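Local coordinates for protein hemoglobin subunit beta (Isurus oxyrinchus, PDB 3MKB) that probably binds oxygen reversibly at its haem iron and carries it in shark blood, as the beta subunit of a four-chain haemoglobin, at residues 29-34 against 94-99; 73-78 against 129-134. All blocks are in the same frame, centred on the assembly; numbering follows the deposited sequence.

Contact 1: 29-34 against 94-99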
# COMPACT_ATOMS: atom_id res chain seq x y z
N GLU B 29 18.62 5.49 -11.58
CA GLU B 29 18.33 6.65 -12.44
C GLU B 29 16.84 6.72 -12.75
O GLU B 29 16.20 7.80 -12.67
CB GLU B 29 19.19 6.63 -13.74
CG GLU B 29 20.67 6.98 -13.45
CD GLU B 29 21.63 6.72 -14.63
OE1 GLU B 29 21.27 6.00 -15.61
OE2 GLU B 29 22.78 7.21 -14.53
N ARG B 30 16.28 5.56 -13.08
CA ARG B 30 14.87 5.45 -13.30
C ARG B 30 14.05 5.83 -12.11
O ARG B 30 13.05 6.59 -12.23
CB ARG B 30 14.52 4.01 -13.74
CG ARG B 30 13.01 3.76 -14.03
CD ARG B 30 12.81 2.28 -14.57
NE ARG B 30 13.61 2.07 -15.77
CZ ARG B 30 13.19 2.35 -17.01
NH1 ARG B 30 11.97 2.84 -17.21
NH2 ARG B 30 14.00 2.14 -18.05
N MET B 31 14.44 5.30 -10.95
CA MET B 31 13.69 5.56 -9.71
C MET B 31 13.67 7.06 -9.44
O MET B 31 12.65 7.60 -9.05
CB MET B 31 14.33 4.82 -8.54
CG MET B 31 13.62 5.04 -7.18
SD MET B 31 14.68 4.49 -5.83
CE MET B 31 16.08 5.62 -5.99
N PHE B 32 14.76 7.75 -9.72
CA PHE B 32 14.78 9.24 -9.59
C PHE B 32 13.80 10.01 -10.46
O PHE B 32 13.40 11.12 -10.08
CB PHE B 32 16.17 9.80 -9.88
CG PHE B 32 17.21 9.37 -8.91
CD1 PHE B 32 16.86 8.98 -7.66
CD2 PHE B 32 18.55 9.40 -9.24
CE1 PHE B 32 17.87 8.56 -6.74
CE2 PHE B 32 19.52 9.00 -8.36
CZ PHE B 32 19.20 8.60 -7.13
N VAL B 33 13.50 9.51 -11.66
CA VAL B 33 12.67 10.21 -12.63
C VAL B 33 11.25 9.78 -12.30
O VAL B 33 10.34 10.62 -12.21
CB VAL B 33 13.08 9.87 -14.10
CG1 VAL B 33 12.04 10.35 -15.21
CG2 VAL B 33 14.42 10.44 -14.43
N VAL B 34 11.06 8.46 -12.09
CA VAL B 34 9.70 7.95 -11.84
C VAL B 34 9.18 8.33 -10.45
O VAL B 34 7.99 8.65 -10.31
CB VAL B 34 9.54 6.42 -12.19
CG1 VAL B 34 8.11 5.90 -11.87
CG2 VAL B 34 9.85 6.20 -13.65
N HIS B 94 11.04 -0.55 -1.96
CA HIS B 94 10.49 -1.23 -3.14
C HIS B 94 10.47 -0.35 -4.39
O HIS B 94 10.24 -0.83 -5.46
CB HIS B 94 9.06 -1.77 -2.84
CG HIS B 94 7.98 -0.72 -2.93
ND1 HIS B 94 7.28 -0.48 -4.09
CD2 HIS B 94 7.54 0.18 -2.03
CE1 HIS B 94 6.43 0.52 -3.90
NE2 HIS B 94 6.58 0.95 -2.66
N LEU B 95 10.56 0.97 -4.25
CA LEU B 95 10.65 1.84 -5.42
C LEU B 95 11.96 1.56 -6.16
O LEU B 95 12.02 1.58 -7.36
CB LEU B 95 10.56 3.31 -4.99
CG LEU B 95 9.29 3.61 -4.20
CD1 LEU B 95 9.21 5.15 -3.78
CD2 LEU B 95 8.09 3.22 -5.05
N LEU B 96 13.02 1.31 -5.40
CA LEU B 96 14.27 0.86 -5.97
C LEU B 96 14.16 -0.51 -6.59
O LEU B 96 14.49 -0.69 -7.71
CB LEU B 96 15.39 0.86 -4.94
CG LEU B 96 16.74 0.45 -5.51
CD1 LEU B 96 17.09 1.30 -6.70
CD2 LEU B 96 17.83 0.52 -4.46
N THR B 97 13.69 -1.49 -5.83
CA THR B 97 13.62 -2.86 -6.35
C THR B 97 12.63 -2.97 -7.51
O THR B 97 12.87 -3.66 -8.43
CB THR B 97 13.32 -3.87 -5.26
OG1 THR B 97 12.02 -3.61 -4.71
CG2 THR B 97 14.42 -3.87 -4.15
N ASP B 98 11.52 -2.24 -7.47
CA ASP B 98 10.56 -2.25 -8.63
C ASP B 98 11.22 -1.69 -9.90
O ASP B 98 10.94 -2.13 -11.01
CB ASP B 98 9.27 -1.46 -8.31
CG ASP B 98 8.35 -2.21 -7.33
OD1 ASP B 98 8.46 -3.46 -7.18
OD2 ASP B 98 7.53 -1.53 -6.67
N SER B 99 12.11 -0.72 -9.74
CA SER B 99 12.83 -0.18 -10.89
C SER B 99 13.82 -1.19 -11.43
O SER B 99 14.07 -1.21 -12.58
CB SER B 99 13.60 1.08 -10.50
OG SER B 99 12.76 2.03 -9.90

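Contact 2: 73-78 against 129-134. With HEM (protoporphyrin IX containing Fe), chain F.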
# COMPACT_ATOMS: atom_id res chain seq x y z
N ALA B 73 19.81 -12.38 8.30
CA ALA B 73 21.06 -12.43 9.06
C ALA B 73 22.28 -11.67 8.45
O ALA B 73 23.13 -11.19 9.19
CB ALA B 73 21.42 -13.89 9.37
N GLU B 74 22.36 -11.52 7.12
CA GLU B 74 23.51 -10.84 6.51
C GLU B 74 23.25 -9.34 6.37
O GLU B 74 24.17 -8.55 6.07
CB GLU B 74 23.91 -11.44 5.15
CG GLU B 74 23.75 -12.99 5.00
CD GLU B 74 24.92 -13.84 5.54
OE1 GLU B 74 26.10 -13.39 5.57
OE2 GLU B 74 24.64 -15.00 5.91
N PHE B 75 22.02 -8.94 6.61
CA PHE B 75 21.67 -7.56 6.36
C PHE B 75 21.56 -6.71 7.64
O PHE B 75 21.22 -5.52 7.57
CB PHE B 75 20.39 -7.51 5.47
CG PHE B 75 20.66 -7.42 3.99
CD1 PHE B 75 20.24 -6.30 3.27
CD2 PHE B 75 21.35 -8.44 3.31
CE1 PHE B 75 20.48 -6.17 1.89
CE2 PHE B 75 21.60 -8.32 1.93
CZ PHE B 75 21.15 -7.18 1.22
N VAL B 76 21.87 -7.31 8.80
CA VAL B 76 21.73 -6.59 10.09
C VAL B 76 22.41 -5.23 10.10
O VAL B 76 21.76 -4.19 10.36
CB VAL B 76 22.13 -7.46 11.34
CG1 VAL B 76 21.55 -6.85 12.62
CG2 VAL B 76 21.60 -8.83 11.22
N ASN B 77 23.69 -5.21 9.77
CA ASN B 77 24.45 -3.97 9.78
C ASN B 77 24.01 -3.03 8.65
O ASN B 77 24.01 -1.80 8.83
CB ASN B 77 25.95 -4.27 9.71
CG ASN B 77 26.36 -5.42 10.60
OD1 ASN B 77 26.86 -6.48 10.13
ND2 ASN B 77 26.11 -5.27 11.93
N ILE B 78 23.65 -3.61 7.50
CA ILE B 78 23.17 -2.80 6.37
C ILE B 78 21.89 -2.09 6.80
O ILE B 78 21.70 -0.90 6.60
CB ILE B 78 22.95 -3.64 5.07
CG1 ILE B 78 24.29 -4.02 4.43
CG2 ILE B 78 22.11 -2.85 4.01
CD1 ILE B 78 24.32 -5.39 3.78
N ASP B 129 12.44 -7.16 3.15
CA ASP B 129 12.20 -7.51 4.55
C ASP B 129 13.52 -7.46 5.34
O ASP B 129 13.56 -6.96 6.46
CB ASP B 129 11.56 -8.89 4.67
CG ASP B 129 10.18 -8.94 4.09
OD1 ASP B 129 9.67 -10.05 3.99
OD2 ASP B 129 9.62 -7.89 3.73
N ALA B 130 14.59 -7.93 4.73
CA ALA B 130 15.92 -8.01 5.37
C ALA B 130 16.49 -6.63 5.73
O ALA B 130 16.98 -6.41 6.85
CB ALA B 130 16.87 -8.74 4.49
N ILE B 131 16.45 -5.70 4.77
CA ILE B 131 16.94 -4.36 4.96
C ILE B 131 15.97 -3.47 5.81
O ILE B 131 16.40 -2.45 6.40
CB ILE B 131 17.33 -3.69 3.62
CG1 ILE B 131 18.31 -2.53 3.85
CG2 ILE B 131 16.04 -3.39 2.73
CD1 ILE B 131 18.85 -1.88 2.57
N SER B 132 14.72 -3.91 5.95
CA SER B 132 13.75 -3.24 6.84
C SER B 132 13.74 -3.71 8.29
O SER B 132 13.11 -3.07 9.13
CB SER B 132 12.32 -3.35 6.29
OG SER B 132 12.26 -2.86 4.97
N SER B 133 14.46 -4.78 8.59
CA SER B 133 14.25 -5.48 9.86
C SER B 133 14.70 -4.70 11.10
O SER B 133 14.13 -4.84 12.18
CB SER B 133 14.90 -6.88 9.82
OG SER B 133 14.50 -7.64 10.97
N GLN B 134 15.67 -3.80 10.94
CA GLN B 134 16.15 -3.02 12.08
C GLN B 134 15.52 -1.65 12.22
O GLN B 134 16.05 -0.81 12.95
CB GLN B 134 17.66 -2.87 11.98
CG GLN B 134 18.34 -4.23 11.95
CD GLN B 134 18.10 -5.03 13.24
OE1 GLN B 134 17.92 -6.26 13.20
NE2 GLN B 134 18.09 -4.33 14.39
CHA HEM F . 24.15 2.86 1.43
CHB HEM F . 22.40 -1.42 0.07
CHC HEM F . 18.22 0.74 -0.82
CHD HEM F . 20.04 5.14 0.28
C1A HEM F . 23.97 1.53 1.22
C2A HEM F . 24.93 0.54 1.56
C3A HEM F . 24.46 -0.63 1.17
C4A HEM F . 23.19 -0.41 0.58
CMA HEM F . 25.17 -1.99 1.34
CAA HEM F . 26.30 0.79 2.24
CBA HEM F . 26.15 0.90 3.75
CGA HEM F . 27.54 0.99 4.36
O1A HEM F . 28.23 -0.05 4.50
O2A HEM F . 27.96 2.11 4.70
C1B HEM F . 21.11 -1.25 -0.31
C2B HEM F . 20.20 -2.29 -0.80
C3B HEM F . 19.04 -1.65 -1.05
C4B HEM F . 19.19 -0.22 -0.73
CMB HEM F . 20.48 -3.81 -1.01
CAB HEM F . 17.75 -2.30 -1.57
CBB HEM F . 16.65 -2.06 -0.85
C1C HEM F . 18.37 2.12 -0.63
C2C HEM F . 17.39 3.14 -0.94
C3C HEM F . 17.90 4.33 -0.67
C4C HEM F . 19.21 4.13 -0.14
CMC HEM F . 15.99 2.95 -1.55
CAC HEM F . 17.21 5.70 -0.82
CBC HEM F . 16.47 6.01 -1.91
C1D HEM F . 21.34 4.96 0.63
C2D HEM F . 22.32 5.99 0.93
C3D HEM F . 23.59 5.24 1.28
C4D HEM F . 23.26 3.85 1.15
CMD HEM F . 22.12 7.52 0.89
CAD HEM F . 24.98 5.79 1.67
CBD HEM F . 25.77 6.18 0.45
CGD HEM F . 26.99 6.94 0.99
O1D HEM F . 28.13 6.42 0.83
O2D HEM F . 26.89 8.07 1.59
NA HEM F . 22.89 0.93 0.60
NB HEM F . 20.47 -0.05 -0.27
NC HEM F . 19.49 2.76 -0.13
ND HEM F . 21.94 3.72 0.79
FE HEM F . 21.11 1.86 0.35
O HOH W 1 21.29 2.15 -1.83

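Contact 1: 29-34 against 94-99
Met31 bridges from helix 20-34 to helix 93-108 and makes the largest contribution of any residue to this buried contact, with 83 Å² of its surface covered by residues 94-99. Its CB lies 3.5 Å from Ser99 OG, at the point where the two backbones come nearest, with the CA atoms of Met31 and Ser99 5.9 Å apart. With CG anti to the backbone N (chi1 179°), the Met31 chain runs out alongside the opposing helix: CG rests 3.8 Å from Leu95 O, and SD reaches Leu96, 3.6 Å from its backbone N and also against its CB. No hydrogen bond spans the two segments. The buried Ser99 hydroxyl turns back into its own helix and donates almost straight on to Leu95 O over 2.7 Å (C=O...O angle 164°), which satisfies it; its small side chain leaves Met31 CB close by. Beyond Met31, Leu96 touches the haem and Val57.

The Arg30 end is looser. Its CD comes no nearer than 4.2 Å to Ser99 O, and only 29 Å² of the residue is covered here. The guanidinium group looks to other partners: NE forms a salt bridge with Glu103, while NH1 and NH2 hydrogen-bond His121 and Phe116 O of a neighbouring alpha subunit. One edge of the contact thus passes into the subunit interface. The axes of the two short helical segments approach to 8.9 Å with 118° between their directions, a steep crossing, as where helices B and G pack in the globin fold.

Contact 2: 73-78 against 129-134
Ser79 OG, just after 73-78, is gripped by two backbone groups of 129-134: it hydrogen-bonds Ile131 O and the amide of Gln134, tying the start of helix 76-85 to the C-terminal part of helix 114-132 and beyond. No hydrogen bond joins 73-78 to 129-134 themselves, whose contact is largely apolar. Phe75 CB packs on Ala130 CB at 3.9 Å, and the ring's CD1 lies equally far from Ile131 CB, which sits at the ring edge. The same ring meets the haem edge-on, with CE1 3.7 Å from methyl CMB, while Ile78 CD1 covers one face 4.1 Å above its centre. With an alanine in place of Phe75, haem CMB and Ile131 CB would probably lose their aromatic neighbour and a gap open beneath Ile78 CD1.

Ile131 has CG1 anti to its amide nitrogen (chi1 -158°) and an extended chain beyond (chi2 175°), which carries CD1 to 3.6 Å from haem C3B. On the way it crosses Ile78 at about a right angle, CD1 lying 3.7 Å from Ile78 CG2. Farther from the haem, the bent Gln134 chain lays its amide group against Val76 CG1, where both residues are partly exposed. The iron's water lies across the porphyrin from Ile131. Ile78 O accepts from His82 ND1, a bond consistent with that orienting the proximal histidine in relatives, and these apolar side chains form part of the proximal wall of a globin haem pocket.

From the N terminus the chain passes 29-34, then 73-78, then returns at 94-99 to close contact 1 across 59 intervening residues. It next reaches 129-134, closing contact 2 over a 50-residue span. The segments alternate, so the two loops cross: each holds one segment of the other. Contact 1 joins helix 20-34 to helix 93-108; contact 2 joins the junction of helices 71-74 and 76-85, with the first turn of the latter, to the C-terminal part of helix 114-132 and what follows. Their centres are 20 Å apart and they do not touch, but they reach the haem from opposite faces, Leu96 on the water side and Ile131 on the other. Phe93, just before 94-99, also packs on Ile131.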